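Local coordinates for uncharacterized protein Atu2773 (Agrobacterium tumefaciens, PDB 2QV5) that is of unknown function but is related to divergent polysaccharide deacetylases and probably acts on a carbohydrate, at residues Thr30-Val35 / Arg205-Asn210; Ile34-Leu39 / Pro55-Gly60; Phe158-Ser163 / Gln180-Val185; Val185-Glu190 / Arg198-Leu203; Gly189-Ala194 / Ser218-Ser223. One frame throughout, in Å; residues are numbered along the deposited sequence.

Interaction 1: residues Thr30-Val35 / Arg205-Asn210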
# COMPACT_ATOMS: atom_id res chain seq x y z
N THR A 30 -14.58 2.59 -15.53
CA THR A 30 -14.43 2.16 -14.14
C THR A 30 -13.00 1.64 -13.91
O THR A 30 -12.49 0.86 -14.70
CB THR A 30 -15.45 1.03 -13.80
OG1 THR A 30 -16.79 1.52 -13.96
CG2 THR A 30 -15.27 0.50 -12.39
N ARG A 31 -12.34 2.09 -12.84
CA ARG A 31 -10.99 1.61 -12.55
C ARG A 31 -10.92 1.07 -11.13
O ARG A 31 -11.62 1.57 -10.25
CB ARG A 31 -9.97 2.73 -12.70
CG ARG A 31 -9.78 3.26 -14.10
CD ARG A 31 -8.76 4.39 -14.10
NE ARG A 31 -9.25 5.57 -13.37
CZ ARG A 31 -8.48 6.59 -13.00
NH1 ARG A 31 -7.19 6.61 -13.30
NH2 ARG A 31 -9.00 7.60 -12.32
N VAL A 32 -10.08 0.06 -10.92
CA VAL A 32 -9.92 -0.55 -9.60
C VAL A 32 -8.43 -0.73 -9.35
O VAL A 32 -7.72 -1.18 -10.24
CB VAL A 32 -10.65 -1.93 -9.54
CG1 VAL A 32 -10.14 -2.81 -8.41
CG2 VAL A 32 -12.18 -1.77 -9.40
N ALA A 33 -7.94 -0.37 -8.16
CA ALA A 33 -6.61 -0.80 -7.71
C ALA A 33 -6.80 -1.82 -6.60
O ALA A 33 -7.73 -1.71 -5.81
CB ALA A 33 -5.76 0.38 -7.21
N ILE A 34 -5.94 -2.83 -6.57
CA ILE A 34 -5.95 -3.83 -5.49
C ILE A 34 -4.53 -3.95 -5.00
O ILE A 34 -3.62 -4.16 -5.80
CB ILE A 34 -6.47 -5.23 -5.95
CG1 ILE A 34 -7.96 -5.19 -6.30
CG2 ILE A 34 -6.22 -6.29 -4.84
CD1 ILE A 34 -8.38 -6.27 -7.29
N VAL A 35 -4.34 -3.78 -3.69
CA VAL A 35 -3.05 -3.99 -3.06
C VAL A 35 -3.05 -5.31 -2.29
O VAL A 35 -3.91 -5.56 -1.43
CB VAL A 35 -2.69 -2.82 -2.11
CG1 VAL A 35 -1.27 -2.97 -1.57
CG2 VAL A 35 -2.86 -1.50 -2.81
N ARG A 205 -18.91 -2.74 -6.98
CA ARG A 205 -20.04 -1.83 -6.78
C ARG A 205 -19.62 -0.39 -6.48
O ARG A 205 -20.12 0.56 -7.11
CB ARG A 205 -20.96 -2.37 -5.66
CG ARG A 205 -22.11 -1.42 -5.30
CD ARG A 205 -23.03 -1.93 -4.18
NE ARG A 205 -22.37 -2.64 -3.07
CZ ARG A 205 -21.73 -2.06 -2.05
NH1 ARG A 205 -21.62 -0.74 -1.95
NH2 ARG A 205 -21.19 -2.82 -1.11
N ILE A 206 -18.70 -0.23 -5.53
CA ILE A 206 -18.15 1.09 -5.16
C ILE A 206 -17.37 1.74 -6.32
O ILE A 206 -17.55 2.92 -6.60
CB ILE A 206 -17.26 0.99 -3.88
CG1 ILE A 206 -18.10 0.50 -2.70
CG2 ILE A 206 -16.61 2.35 -3.53
CD1 ILE A 206 -17.30 0.02 -1.52
N ALA A 207 -16.52 0.95 -6.99
CA ALA A 207 -15.82 1.40 -8.18
C ALA A 207 -16.76 1.87 -9.29
O ALA A 207 -16.52 2.90 -9.88
CB ALA A 207 -14.92 0.30 -8.72
N ARG A 208 -17.82 1.11 -9.56
CA ARG A 208 -18.73 1.48 -10.65
C ARG A 208 -19.43 2.81 -10.35
O ARG A 208 -19.53 3.67 -11.22
CB ARG A 208 -19.74 0.37 -10.96
CG ARG A 208 -20.50 0.61 -12.26
CD ARG A 208 -21.24 -0.62 -12.75
NE ARG A 208 -20.32 -1.60 -13.34
CZ ARG A 208 -20.08 -2.80 -12.84
NH1 ARG A 208 -20.70 -3.21 -11.74
NH2 ARG A 208 -19.23 -3.61 -13.46
N ARG A 209 -19.89 2.97 -9.11
CA ARG A 209 -20.58 4.19 -8.67
C ARG A 209 -19.65 5.41 -8.58
O ARG A 209 -20.00 6.49 -9.05
CB ARG A 209 -21.29 3.93 -7.34
CG ARG A 209 -21.98 5.17 -6.75
CD ARG A 209 -22.83 4.85 -5.55
NE ARG A 209 -24.00 4.06 -5.90
CZ ARG A 209 -25.19 4.56 -6.25
NH1 ARG A 209 -25.40 5.87 -6.29
NH2 ARG A 209 -26.18 3.73 -6.55
N ASN A 210 -18.47 5.23 -7.98
CA ASN A 210 -17.55 6.35 -7.79
C ASN A 210 -16.64 6.63 -8.99
O ASN A 210 -16.03 7.70 -9.09
CB ASN A 210 -16.71 6.14 -6.51
CG ASN A 210 -17.54 6.22 -5.23
OD1 ASN A 210 -18.73 6.53 -5.26
ND2 ASN A 210 -16.91 5.94 -4.10
O HOH W 1 -17.68 3.84 -12.96
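Strand 30-39 enters the parallel sheet beside the last turns of helix 193-210, and T30, V32, A207 and R208 form the helix-on-sheet contact at that point. The axes of the two short segments approach to 7.3 Å with 136° between their N-to-C directions, so the helix end runs obliquely against the strand. A207 provides the inner surface: its CB points at the strand and touches two methyl groups, 3.5 Å from V32 CG2 and 3.7 Å from T30 CG2. T30 points at the helix and V32 reaches A207 through CG2, while R31 between them points away and makes a cation-pi contact with W24. The torsion of T30 (chi1 -61°) divides its branches: CG2, anti to the backbone N, goes to A207, whereas OG1 passes 3.8 Å from R208 CA. No direct hydrogen bond joins the segments. Instead, one water is held 2.7 Å from T30 OG1 and donates to R208 O; this second leg is unusually short, which makes the bridge less certain. The apolar part is thus methyl against methyl, and the polar part is water-mediated at the partly exposed margin. In the conformer given, the R208 guanidinium forms a salt bridge with E204, one turn earlier. I239 of strand 239-241 touches T30, V32 and R208, adding a third element to the apolar patch. Such packing, a helix alanine against branched strand side chains, belongs to the helices round a closed parallel beta/alpha barrel, consistent with the distorted barrel of polysaccharide deacetylases.

Interaction 2: residues Ile34-Leu39 / Pro55-Gly60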
# COMPACT_ATOMS: atom_id res chain seq x y z
N ILE A 34 -5.94 -2.83 -6.57
CA ILE A 34 -5.95 -3.83 -5.49
C ILE A 34 -4.53 -3.95 -5.00
O ILE A 34 -3.62 -4.16 -5.80
CB ILE A 34 -6.47 -5.23 -5.95
CG1 ILE A 34 -7.96 -5.19 -6.30
CG2 ILE A 34 -6.22 -6.29 -4.84
CD1 ILE A 34 -8.38 -6.27 -7.29
N VAL A 35 -4.34 -3.78 -3.69
CA VAL A 35 -3.05 -3.99 -3.06
C VAL A 35 -3.05 -5.31 -2.29
O VAL A 35 -3.91 -5.56 -1.43
CB VAL A 35 -2.69 -2.82 -2.11
CG1 VAL A 35 -1.27 -2.97 -1.57
CG2 VAL A 35 -2.86 -1.50 -2.81
N VAL A 36 -2.09 -6.16 -2.61
CA VAL A 36 -1.85 -7.35 -1.81
C VAL A 36 -0.56 -7.08 -1.04
O VAL A 36 0.52 -6.96 -1.63
CB VAL A 36 -1.77 -8.65 -2.65
CG1 VAL A 36 -1.45 -9.85 -1.74
CG2 VAL A 36 -3.09 -8.89 -3.38
N GLY A 37 -0.68 -6.98 0.28
CA GLY A 37 0.45 -6.61 1.11
C GLY A 37 1.06 -7.78 1.85
O GLY A 37 0.63 -8.93 1.70
N GLY A 38 2.08 -7.49 2.65
CA GLY A 38 2.74 -8.52 3.44
C GLY A 38 3.89 -9.24 2.74
O GLY A 38 4.43 -10.20 3.29
N LEU A 39 4.29 -8.78 1.55
CA LEU A 39 5.42 -9.41 0.84
C LEU A 39 6.71 -9.33 1.62
O LEU A 39 7.01 -8.29 2.24
CB LEU A 39 5.60 -8.85 -0.58
CG LEU A 39 4.76 -9.62 -1.60
CD1 LEU A 39 3.34 -9.12 -1.68
CD2 LEU A 39 5.42 -9.54 -2.95
N PRO A 55 0.23 -8.56 -13.17
CA PRO A 55 1.05 -7.37 -12.89
C PRO A 55 0.29 -6.09 -12.55
O PRO A 55 0.88 -5.13 -12.08
CB PRO A 55 1.83 -7.16 -14.20
CG PRO A 55 1.14 -7.96 -15.22
CD PRO A 55 0.52 -9.12 -14.50
N GLU A 56 -1.02 -6.10 -12.80
CA GLU A 56 -1.87 -4.95 -12.53
C GLU A 56 -2.16 -4.81 -11.04
O GLU A 56 -2.58 -3.76 -10.59
CB GLU A 56 -3.19 -5.07 -13.29
CG GLU A 56 -3.08 -4.83 -14.80
CD GLU A 56 -2.71 -6.09 -15.60
OE1 GLU A 56 -2.46 -7.16 -14.99
OE2 GLU A 56 -2.67 -6.00 -16.85
N VAL A 57 -1.95 -5.90 -10.29
CA VAL A 57 -2.13 -5.90 -8.84
C VAL A 57 -0.91 -5.25 -8.20
O VAL A 57 0.24 -5.65 -8.43
CB VAL A 57 -2.36 -7.33 -8.32
CG1 VAL A 57 -2.46 -7.37 -6.78
CG2 VAL A 57 -3.63 -7.92 -8.94
N THR A 58 -1.18 -4.23 -7.38
CA THR A 58 -0.13 -3.51 -6.66
C THR A 58 0.32 -4.38 -5.49
O THR A 58 -0.50 -5.02 -4.84
CB THR A 58 -0.68 -2.15 -6.17
OG1 THR A 58 -1.07 -1.38 -7.31
CG2 THR A 58 0.36 -1.36 -5.36
N LEU A 59 1.63 -4.42 -5.24
CA LEU A 59 2.15 -5.25 -4.14
C LEU A 59 2.72 -4.42 -2.99
O LEU A 59 3.51 -3.51 -3.21
CB LEU A 59 3.17 -6.28 -4.66
CG LEU A 59 2.69 -7.18 -5.82
CD1 LEU A 59 3.83 -8.06 -6.32
CD2 LEU A 59 1.51 -8.05 -5.43
N GLY A 60 2.31 -4.74 -1.77
CA GLY A 60 2.85 -4.07 -0.58
C GLY A 60 3.95 -4.91 0.03
O GLY A 60 3.76 -6.11 0.28
O HOH W 2 -3.49 -2.38 -8.55
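V35 (chi1 -174°) holds CG2 beside its backbone N and T58 sets CG2 anti to its own, and these two methyls lie 4.1 Å apart, V35 CG2 to T58 CG2, on one face of the sheet. On the other face, V36 (chi1 177°) places CG2, the branch beside its backbone N, against V57 CG1 at 3.8 Å. These pairs belong to the two parallel strands of a beta-alpha-beta unit, in which helix 43-52 connects strand 30-39 to strand 58-62. The register is V35 with T58 and V36 with L59, and the backbone bonds alternate as parallel pairing requires: T58 N to I34 O, V36 N to T58 O, then G60 N to V36 O. The third is straight at hydrogen (170°), yet its donor stands above the carbonyl plane of V36. At the C-terminal end of strand 30-39, G37 and G38 carry the chain round G60, and L39 N returns to G60 O at 3.0 Å, in the carbonyl plane. G38 adopts a positive phi, which suits glycine, and its N is hydrogen-bonded to Q85 OE1. L39 then crosses L59 on the helix side, where I50 of helix 43-52 touches both leucines. At the opposite end of the pairing, a single water accepts from I34 N, lies 2.6 Å from E56 O, to which it can donate, and is 2.9 Å from T58 OG1.

Interaction 3: residues Phe158-Ser163 / Gln180-Val185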
# COMPACT_ATOMS: atom_id res chain seq x y z
N PHE A 158 0.69 8.41 -0.06
CA PHE A 158 0.37 7.73 1.21
C PHE A 158 -0.97 7.01 1.05
O PHE A 158 -2.01 7.64 0.83
CB PHE A 158 0.32 8.77 2.35
CG PHE A 158 0.15 8.18 3.73
CD1 PHE A 158 1.25 8.01 4.57
CD2 PHE A 158 -1.12 7.83 4.21
CE1 PHE A 158 1.10 7.47 5.85
CE2 PHE A 158 -1.28 7.29 5.49
CZ PHE A 158 -0.17 7.11 6.31
N LEU A 159 -0.96 5.69 1.17
CA LEU A 159 -2.20 4.92 1.14
C LEU A 159 -2.54 4.50 2.57
O LEU A 159 -1.78 3.81 3.24
CB LEU A 159 -2.06 3.71 0.20
CG LEU A 159 -3.29 2.80 0.10
CD1 LEU A 159 -4.45 3.47 -0.63
CD2 LEU A 159 -2.93 1.49 -0.56
N ASP A 160 -3.69 4.95 3.05
CA ASP A 160 -4.15 4.57 4.37
C ASP A 160 -5.08 3.38 4.17
O ASP A 160 -6.02 3.43 3.37
CB ASP A 160 -4.84 5.78 5.02
CG ASP A 160 -5.19 5.56 6.50
OD1 ASP A 160 -5.76 4.51 6.86
OD2 ASP A 160 -4.94 6.49 7.30
N ASP A 161 -4.84 2.29 4.90
CA ASP A 161 -5.64 1.06 4.66
C ASP A 161 -7.10 1.12 5.16
O ASP A 161 -7.90 0.22 4.87
CB ASP A 161 -4.90 -0.19 5.16
CG ASP A 161 -4.93 -0.35 6.67
OD1 ASP A 161 -5.28 0.60 7.39
OD2 ASP A 161 -4.57 -1.45 7.14
N GLY A 162 -7.42 2.16 5.93
CA GLY A 162 -8.79 2.41 6.38
C GLY A 162 -9.22 1.62 7.60
O GLY A 162 -10.38 1.67 7.99
N SER A 163 -8.28 0.89 8.21
CA SER A 163 -8.58 0.06 9.38
C SER A 163 -8.87 0.84 10.67
O SER A 163 -9.41 0.29 11.63
CB SER A 163 -7.48 -0.98 9.61
OG SER A 163 -6.19 -0.40 9.64
N GLN A 180 -2.71 11.43 -1.12
CA GLN A 180 -3.19 10.44 -0.16
C GLN A 180 -4.47 9.82 -0.68
O GLN A 180 -5.20 10.44 -1.47
CB GLN A 180 -3.42 11.09 1.20
CG GLN A 180 -3.78 10.17 2.38
CD GLN A 180 -5.29 10.05 2.63
OE1 GLN A 180 -5.73 9.24 3.44
NE2 GLN A 180 -6.08 10.84 1.93
N GLY A 181 -4.74 8.60 -0.24
CA GLY A 181 -5.98 7.90 -0.54
C GLY A 181 -6.29 6.90 0.56
O GLY A 181 -5.39 6.38 1.22
N PHE A 182 -7.58 6.64 0.75
CA PHE A 182 -8.06 5.62 1.69
C PHE A 182 -8.47 4.43 0.86
O PHE A 182 -9.07 4.60 -0.23
CB PHE A 182 -9.30 6.13 2.44
CG PHE A 182 -9.00 7.06 3.59
CD1 PHE A 182 -8.44 6.57 4.78
CD2 PHE A 182 -9.33 8.41 3.52
CE1 PHE A 182 -8.19 7.42 5.85
CE2 PHE A 182 -9.07 9.28 4.59
CZ PHE A 182 -8.51 8.78 5.75
N ALA A 183 -8.16 3.22 1.33
CA ALA A 183 -8.72 2.02 0.74
C ALA A 183 -10.21 2.05 1.01
O ALA A 183 -10.65 2.43 2.10
CB ALA A 183 -8.11 0.76 1.35
N ASP A 184 -10.97 1.66 -0.01
CA ASP A 184 -12.43 1.57 0.08
C ASP A 184 -12.90 0.27 0.72
O ASP A 184 -13.92 0.25 1.42
CB ASP A 184 -13.04 1.68 -1.32
CG ASP A 184 -12.76 3.02 -1.98
OD1 ASP A 184 -13.56 3.96 -1.78
OD2 ASP A 184 -11.76 3.14 -2.73
N VAL A 185 -12.19 -0.83 0.45
CA VAL A 185 -12.63 -2.16 0.91
C VAL A 185 -11.44 -2.97 1.42
O VAL A 185 -10.41 -3.03 0.75
CB VAL A 185 -13.31 -2.96 -0.26
CG1 VAL A 185 -13.90 -4.29 0.24
CG2 VAL A 185 -14.38 -2.14 -0.95
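D160 and F182 lie side by side and point the same way from the parallel strands of a beta-alpha-beta unit (strand 157-160, helix 169-176, strand 180-186), their carboxylate and ring planes 47° apart. D160 CG is 3.6 Å from F182 CE1. Q180 OE1 sits over the centre of the F182 ring, 3.5 Å above its plane. A bend at chi2 (-95°) turns the Q180 amide there, while Q180 CG reaches F158 CD2 at 4.0 Å; the F158 ring and Q180 amide planes are 26° apart. All four side chains share one face of the sheet. On the other, L159 CD1 lies 3.6 Å from G181 O. Backbone bonds run G181 N to F158 O, D160 N to G181 O and A183 N to D160 O. Beyond the strand, D160 OD1 uses its anti lone pair to accept from G162 N at 3.0 Å, an Asx turn. A second follows at D161, whose OD1 is met by S163 N and S163 OG from the same face of the carboxylate. D160 OD2 is hydrogen-bonded to S167 OG and S169 OG, and Q180 OE1 also to S169 OG. Gripped at both oxygens, the D160 carboxylate is fixed in rotation beside the ring.

Interaction 4: residues Val185-Glu190 / Arg198-Leu203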
# COMPACT_ATOMS: atom_id res chain seq x y z
N VAL A 185 -12.19 -0.83 0.45
CA VAL A 185 -12.63 -2.16 0.91
C VAL A 185 -11.44 -2.97 1.42
O VAL A 185 -10.41 -3.03 0.75
CB VAL A 185 -13.31 -2.96 -0.26
CG1 VAL A 185 -13.90 -4.29 0.24
CG2 VAL A 185 -14.38 -2.14 -0.95
N LEU A 186 -11.58 -3.56 2.61
CA LEU A 186 -10.69 -4.63 3.06
C LEU A 186 -11.25 -5.96 2.55
O LEU A 186 -12.34 -6.39 2.93
CB LEU A 186 -10.54 -4.64 4.58
CG LEU A 186 -9.87 -5.86 5.24
CD1 LEU A 186 -8.39 -5.99 4.88
CD2 LEU A 186 -10.05 -5.82 6.76
N LEU A 187 -10.50 -6.61 1.67
CA LEU A 187 -11.02 -7.78 0.96
C LEU A 187 -10.99 -9.07 1.77
O LEU A 187 -11.82 -9.95 1.55
CB LEU A 187 -10.29 -7.99 -0.38
CG LEU A 187 -10.29 -6.82 -1.36
CD1 LEU A 187 -9.26 -7.09 -2.46
CD2 LEU A 187 -11.67 -6.55 -1.96
N ASP A 188 -10.05 -9.19 2.70
CA ASP A 188 -9.85 -10.44 3.44
C ASP A 188 -9.80 -10.31 4.97
O ASP A 188 -8.94 -10.91 5.61
CB ASP A 188 -8.61 -11.16 2.91
CG ASP A 188 -7.33 -10.31 3.05
OD1 ASP A 188 -7.40 -9.19 3.59
OD2 ASP A 188 -6.26 -10.78 2.62
N GLY A 189 -10.71 -9.52 5.54
CA GLY A 189 -10.92 -9.51 6.99
C GLY A 189 -11.36 -10.88 7.49
O GLY A 189 -11.00 -11.29 8.59
N GLU A 190 -12.15 -11.58 6.68
CA GLU A 190 -12.35 -13.01 6.87
C GLU A 190 -11.69 -13.75 5.72
O GLU A 190 -12.02 -13.53 4.55
CB GLU A 190 -13.83 -13.36 6.99
CG GLU A 190 -14.08 -14.86 7.14
CD GLU A 190 -15.48 -15.18 7.62
OE1 GLU A 190 -16.45 -14.57 7.12
OE2 GLU A 190 -15.61 -16.07 8.50
N ARG A 198 -17.38 -11.91 -1.97
CA ARG A 198 -18.38 -10.89 -1.60
C ARG A 198 -17.76 -9.49 -1.52
O ARG A 198 -18.35 -8.51 -1.98
CB ARG A 198 -19.04 -11.21 -0.26
CG ARG A 198 -20.03 -12.34 -0.31
CD ARG A 198 -20.69 -12.52 1.06
NE ARG A 198 -21.41 -13.79 1.15
CZ ARG A 198 -20.97 -14.85 1.82
NH1 ARG A 198 -19.82 -14.81 2.48
NH2 ARG A 198 -21.71 -15.96 1.84
N LYS A 199 -16.58 -9.41 -0.91
CA LYS A 199 -15.86 -8.15 -0.76
C LYS A 199 -15.38 -7.60 -2.10
O LYS A 199 -15.37 -6.38 -2.31
CB LYS A 199 -14.70 -8.30 0.23
CG LYS A 199 -15.09 -8.20 1.71
CD LYS A 199 -16.02 -7.00 1.90
CE LYS A 199 -16.05 -6.48 3.30
NZ LYS A 199 -16.68 -5.13 3.29
N LEU A 200 -14.98 -8.49 -2.99
CA LEU A 200 -14.65 -8.13 -4.38
C LEU A 200 -15.87 -7.64 -5.15
O LEU A 200 -15.73 -6.79 -6.04
CB LEU A 200 -14.00 -9.31 -5.10
CG LEU A 200 -12.55 -9.62 -4.74
CD1 LEU A 200 -12.25 -11.05 -5.12
CD2 LEU A 200 -11.57 -8.65 -5.41
N ASP A 201 -17.05 -8.16 -4.82
CA ASP A 201 -18.31 -7.58 -5.33
C ASP A 201 -18.56 -6.18 -4.76
O ASP A 201 -19.00 -5.29 -5.51
CB ASP A 201 -19.52 -8.47 -5.00
CG ASP A 201 -19.56 -9.75 -5.82
OD1 ASP A 201 -19.12 -9.75 -6.99
OD2 ASP A 201 -20.05 -10.76 -5.27
N ASP A 202 -18.31 -5.99 -3.47
CA ASP A 202 -18.41 -4.66 -2.83
C ASP A 202 -17.49 -3.67 -3.55
O ASP A 202 -17.92 -2.58 -3.92
CB ASP A 202 -18.05 -4.73 -1.33
CG ASP A 202 -19.16 -5.34 -0.48
OD1 ASP A 202 -20.27 -5.57 -1.01
OD2 ASP A 202 -18.93 -5.58 0.72
N LEU A 203 -16.26 -4.10 -3.81
CA LEU A 203 -15.27 -3.28 -4.52
C LEU A 203 -15.75 -2.85 -5.90
O LEU A 203 -15.63 -1.68 -6.28
CB LEU A 203 -13.94 -4.02 -4.64
CG LEU A 203 -12.72 -3.24 -5.16
CD1 LEU A 203 -12.39 -2.07 -4.23
CD2 LEU A 203 -11.52 -4.17 -5.30
O HOH W 3 -14.07 -3.39 4.26
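V185 and L187 form the close side of this contact, set against K199, L200 and L203 of helix 193-210. V185 points at the helix and divides its branches: CG1, anti to its backbone N (chi1 -174°), approaches K199 O at 3.6 Å, while CG2 meets L203 CD1 at 3.8 Å. L187 works mainly through CD2, which lies 3.7 Å from K199 O and 4.0 Å from L200 CD2, with CD1 also reaching L200 CD2; the two leucine side chains cross at about a right angle. L203 CD2 completes the cluster, and I34 of strand 30-39 touches both L187 and L203 from the sheet.

The outer side is looser and polar. The aliphatic part of K199, bent at chi2 (-46°), passes along the backbone of L186, with CG 3.5 Å from L186 O. K199 NZ makes a weak salt bridge of 3.4 Å with D202 OD2, and D202 OD1 has a second partner in R205. No direct hydrogen bond crosses between the segments: close packing holds the inner side, and the outer has one water bridge, accepting from L186 N and weakly from K199 NZ. This is the strand-to-helix packing of a beta-alpha-beta crossover, here strand 180-186, helix 193-210 and strand 212-218.

Interaction 5: residues Gly189-Ala194 / Ser218-Ser223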
# COMPACT_ATOMS: atom_id res chain seq x y z
N GLY A 189 -10.71 -9.52 5.54
CA GLY A 189 -10.92 -9.51 6.99
C GLY A 189 -11.36 -10.88 7.49
O GLY A 189 -11.00 -11.29 8.59
N GLU A 190 -12.15 -11.58 6.68
CA GLU A 190 -12.35 -13.01 6.87
C GLU A 190 -11.69 -13.75 5.72
O GLU A 190 -12.02 -13.53 4.55
CB GLU A 190 -13.83 -13.36 6.99
CG GLU A 190 -14.08 -14.86 7.14
CD GLU A 190 -15.48 -15.18 7.62
OE1 GLU A 190 -16.45 -14.57 7.12
OE2 GLU A 190 -15.61 -16.07 8.50
N VAL A 191 -10.75 -14.63 6.05
CA VAL A 191 -9.94 -15.34 5.05
C VAL A 191 -10.62 -16.64 4.59
O VAL A 191 -10.15 -17.74 4.90
CB VAL A 191 -8.49 -15.59 5.56
CG1 VAL A 191 -7.54 -15.87 4.38
CG2 VAL A 191 -7.98 -14.40 6.35
N THR A 192 -11.72 -16.49 3.86
CA THR A 192 -12.38 -17.61 3.18
C THR A 192 -12.75 -17.19 1.75
O THR A 192 -13.00 -16.01 1.49
CB THR A 192 -13.66 -18.10 3.91
OG1 THR A 192 -14.58 -17.02 4.06
CG2 THR A 192 -13.34 -18.69 5.29
N GLU A 193 -12.79 -18.16 0.84
CA GLU A 193 -13.16 -17.92 -0.56
C GLU A 193 -14.47 -17.14 -0.72
O GLU A 193 -14.52 -16.15 -1.44
CB GLU A 193 -13.21 -19.23 -1.35
CG GLU A 193 -13.42 -19.06 -2.85
CD GLU A 193 -14.06 -20.28 -3.52
OE1 GLU A 193 -14.76 -21.05 -2.82
OE2 GLU A 193 -13.87 -20.46 -4.74
N ALA A 194 -15.52 -17.58 -0.01
CA ALA A 194 -16.85 -16.96 -0.10
C ALA A 194 -16.87 -15.49 0.33
O ALA A 194 -17.45 -14.65 -0.35
CB ALA A 194 -17.89 -17.77 0.70
N SER A 218 -3.96 -9.04 2.27
CA SER A 218 -2.65 -9.57 2.64
C SER A 218 -2.39 -10.78 1.77
O SER A 218 -3.31 -11.29 1.14
CB SER A 218 -2.65 -9.98 4.11
OG SER A 218 -2.74 -8.84 4.93
N ALA A 219 -1.13 -11.24 1.74
CA ALA A 219 -0.74 -12.38 0.90
C ALA A 219 -1.04 -13.75 1.52
O ALA A 219 -0.16 -14.60 1.63
CB ALA A 219 0.75 -12.26 0.50
N PHE A 220 -2.29 -13.95 1.92
CA PHE A 220 -2.79 -15.26 2.35
C PHE A 220 -3.08 -16.04 1.08
O PHE A 220 -3.41 -15.44 0.05
CB PHE A 220 -4.08 -15.11 3.16
CG PHE A 220 -3.90 -14.47 4.51
CD1 PHE A 220 -3.15 -15.10 5.50
CD2 PHE A 220 -4.52 -13.26 4.80
CE1 PHE A 220 -2.99 -14.51 6.76
CE2 PHE A 220 -4.37 -12.66 6.04
CZ PHE A 220 -3.61 -13.29 7.03
N ASP A 221 -2.96 -17.37 1.15
CA ASP A 221 -3.22 -18.27 0.01
C ASP A 221 -4.60 -18.08 -0.63
O ASP A 221 -4.71 -18.06 -1.86
CB ASP A 221 -3.05 -19.73 0.42
CG ASP A 221 -1.60 -20.20 0.37
OD1 ASP A 221 -0.69 -19.36 0.20
OD2 ASP A 221 -1.37 -21.42 0.52
N GLU A 222 -5.63 -17.95 0.19
CA GLU A 222 -7.00 -17.73 -0.32
C GLU A 222 -7.15 -16.37 -1.00
O GLU A 222 -7.84 -16.24 -2.02
CB GLU A 222 -8.06 -17.90 0.78
CG GLU A 222 -8.16 -19.31 1.35
CD GLU A 222 -9.01 -20.26 0.51
OE1 GLU A 222 -9.72 -19.79 -0.41
OE2 GLU A 222 -8.96 -21.48 0.77
N SER A 223 -6.50 -15.35 -0.44
CA SER A 223 -6.57 -14.00 -1.02
C SER A 223 -5.94 -13.98 -2.40
O SER A 223 -6.52 -13.44 -3.33
CB SER A 223 -5.87 -12.99 -0.13
OG SER A 223 -6.44 -13.01 1.16
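The apolar part of this surface contact is V191 against F220, whose side chains cross at about a right angle. V191 CG2 stands over one face of the F220 ring, 4.3 Å from its centroid and 26° off the normal, a CH-pi contact. The other methyl, CG1, reaches the base of the same side chain, 3.7 Å from F220 CB, and lies 4.2 Å from E222 CB. The torsion of V191 (chi1 -160°) sets CG1 anti to the backbone N, and with both branches engaged one methyl meets the ring face and the other its stem. The CB of F220 points toward V191.

The second kind of contact is made by a carboxylate. E222, bent at chi2 (-82°), brings OE1 to 3.7 Å from both E193 CB and E193 N, at the start of helix 193-210. The two glutamates do not pair: E193 OE1 and E222 OE1 are 5.7 Å apart, and the E193 side chain leads away from E222. Their like charges would probably disfavour a closer approach. I196 of helix 193-210 also touches E222 and S223.

The backbone forms the third group. V191 and A219 are each the centre of an inverse gamma turn, closed by weak bonds from T192 N to E190 O at 3.1 Å and from F220 N to S218 O at 3.0 Å. T192 and F220 then occupy the N-cap positions of their helices. No hydrogen bond crosses between the two segments; S223 OG and S218 N instead bond to D188 OD2. Cohesion between these loops therefore probably rests mainly on van der Waals contact, including the CH-pi contact, with the polar link supplied by the neighbouring aspartate.

Overall arrangement
Interactions 1 to 4 all reach one parallel sheet, closed into a barrel. Interactions 1 and 2 share strand 30-39 and lie about 15 Å apart between centres. Interaction 3 pairs strands 157-160 and 180-186; interaction 4 continues from the latter onto helix 193-210, which interactions 1 and 5 also use. Along the chain, interactions 3 and 4 are nested within the long loop closed by interaction 1, whereas 1 and 5 cross. Interactions 4 and 5, with centres about 10 Å apart, share G189 and E190. V35 meets L159 inside the barrel, tying 1 and 2 to 3. Interactions 1 and 4 seat helix 193-210 against the sheet of this single beta/alpha-barrel domain.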